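Local coordinates for fucolectin-related protein (Streptococcus pneumoniae, PDB 2J22) that probably binds fucose-containing glycans such as blood group antigens, as a calcium-containing carbohydrate-binding module of a pneumococcal virulence factor, at residues 128-132 with 133-137. Numbering follows the deposited sequence.
Sequences ISLRS and AGIPL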
loop_
_atom_site.group_PDB
_atom_site.type_symbol
_atom_site.label_atom_id
_atom_site.label_comp_id
_atom_site.label_asym_id
_atom_site.label_seq_id
_atom_site.Cartn_x
_atom_site.Cartn_y
_atom_site.Cartn_z
ATOM N N ILE A 128 -4.294 1.034 -2.658
ATOM C CA ILE A 128 -4.898 0.475 -1.448
ATOM C C ILE A 128 -5.926 1.561 -1.055
ATOM O O ILE A 128 -5.544 2.725 -0.946
ATOM C CB ILE A 128 -3.808 0.306 -0.361
ATOM C CG1 ILE A 128 -2.797 -0.800 -0.735
ATOM C CG2 ILE A 128 -4.511 0.004 0.997
ATOM C CD1 ILE A 128 -1.606 -0.905 0.200
ATOM N N SER A 129 -7.204 1.217 -0.853
ATOM C CA SER A 129 -8.260 2.214 -0.627
ATOM C C SER A 129 -9.168 1.724 0.475
ATOM O O SER A 129 -9.770 0.609 0.345
ATOM C CB SER A 129 -9.099 2.435 -1.928
ATOM O OG SER A 129 -9.993 3.567 -1.856
ATOM N N LEU A 130 -9.350 2.561 1.513
ATOM C CA LEU A 130 -10.181 2.176 2.673
ATOM C C LEU A 130 -11.682 2.244 2.272
ATOM O O LEU A 130 -12.051 3.113 1.480
ATOM C CB LEU A 130 -9.891 3.151 3.824
ATOM C CG LEU A 130 -8.447 3.173 4.372
ATOM C CD1 LEU A 130 -8.305 4.143 5.594
ATOM C CD2 LEU A 130 -7.947 1.809 4.801
ATOM N N ARG A 131 -12.513 1.304 2.746
ATOM C CA ARG A 131 -13.943 1.347 2.430
ATOM C C ARG A 131 -14.813 2.119 3.455
ATOM O O ARG A 131 -15.941 2.491 3.152
ATOM C CB ARG A 131 -14.516 -0.062 2.182
ATOM C CG ARG A 131 -14.125 -0.643 0.838
ATOM C CD ARG A 131 -14.577 0.176 -0.415
ATOM N NE ARG A 131 -15.945 -0.129 -0.888
ATOM C CZ ARG A 131 -16.323 -1.314 -1.394
ATOM N NH1 ARG A 131 -15.439 -2.313 -1.505
ATOM N NH2 ARG A 131 -17.587 -1.507 -1.791
ATOM N N SER A 132 -14.267 2.382 4.648
ATOM C CA SER A 132 -14.851 3.340 5.599
ATOM C C SER A 132 -14.347 4.738 5.392
ATOM O O SER A 132 -13.137 5.019 5.606
ATOM C CB SER A 132 -14.607 2.908 7.066
ATOM O OG SER A 132 -14.854 1.506 7.214
ATOM N N ALA A 133 -15.257 5.613 4.922
ATOM C CA ALA A 133 -14.955 7.030 4.759
ATOM C C ALA A 133 -14.601 7.671 6.125
ATOM O O ALA A 133 -15.165 7.305 7.179
ATOM C CB ALA A 133 -16.174 7.771 4.161
ATOM N N GLY A 134 -13.686 8.622 6.075
ATOM C CA GLY A 134 -13.363 9.457 7.235
ATOM C C GLY A 134 -12.145 8.954 7.960
ATOM O O GLY A 134 -11.737 9.565 8.954
ATOM N N ILE A 135 -11.587 7.834 7.505
ATOM C CA ILE A 135 -10.497 7.186 8.226
ATOM C C ILE A 135 -9.223 7.481 7.452
ATOM O O ILE A 135 -9.205 7.377 6.233
ATOM C CB ILE A 135 -10.711 5.647 8.388
ATOM C CG1 ILE A 135 -12.145 5.281 8.883
ATOM C CG2 ILE A 135 -9.566 5.027 9.212
ATOM C CD1 ILE A 135 -12.464 5.649 10.352
ATOM N N PRO A 136 -8.174 7.887 8.173
ATOM C CA PRO A 136 -6.884 8.128 7.555
ATOM C C PRO A 136 -6.230 6.801 7.195
ATOM O O PRO A 136 -6.372 5.775 7.917
ATOM C CB PRO A 136 -6.066 8.853 8.654
ATOM C CG PRO A 136 -7.065 9.272 9.692
ATOM C CD PRO A 136 -8.144 8.151 9.606
ATOM N N LEU A 137 -5.564 6.800 6.046
ATOM C CA LEU A 137 -4.752 5.602 5.646
ATOM C C LEU A 137 -3.295 5.823 6.021
ATOM O O LEU A 137 -2.684 6.848 5.662
ATOM C CB LEU A 137 -4.975 5.232 4.179
ATOM C CG LEU A 137 -4.080 4.132 3.579
ATOM C CD1 LEU A 137 -4.524 2.771 4.207
ATOM C CD2 LEU A 137 -4.327 4.031 2.102
HETATM O O HOH W 1 -11.152 6.531 4.493
#
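Ile128 meets Leu137 where the chain folds back on itself. The side chains cross at about a right angle, and Ile128 CG2 lies 4.2 Å from Leu137 CD2. The same methyl, Leu137 CD2, comes nearer to the backbone, 3.5 Å from Ile128 O. Ile128 also packs on Phe89, Leu139 and Val142, and Leu137 on Trp60.

Leu130 projects into the bend, and both its methyls touch the returning chain. Its CD2 sits 3.6 Å from Leu137 CD1. Leu137 reaches Leu130 because its own CG is anti to the backbone N (chi1 173°), which carries both methyls back toward strand 125-130. Leu130 CD1 reaches the returning backbone and is 3.4 Å from Ile135 O; Pro136 O lies close to the same methyl, which also rests near Leu137 CB. Leu130 CD1 also touches Ile135 CG2, at 3.9 Å.

This is the loop that leaves strand 125-130, the central strand of a five-stranded antiparallel sheet, and leads to strand 139-146 in the other sheet. It thus joins the two sheets of a beta-sandwich, consistent with the galactose-binding domain family. The CB of Arg131 points away from the returning segment, and its NH1 forms a salt bridge with Asp90 on neighbouring strand 89-94.

Ser132 starts a type II beta turn that ends at Ile135. Gly134 takes its third position with positive phi (98°), where a side chain would press on the preceding carbonyl. Ile135 CG1 comes back over Ser132, 3.4 Å from Ser132 O and close to Ser132 CB. The hydroxyl of Ser132 is hydrogen-bonded to Asn88. A water bridges the ends of the turn, 2.7 Å from both Ser132 O and Ile135 O. Ile135 O also accepts from the hydroxyl of Ser58.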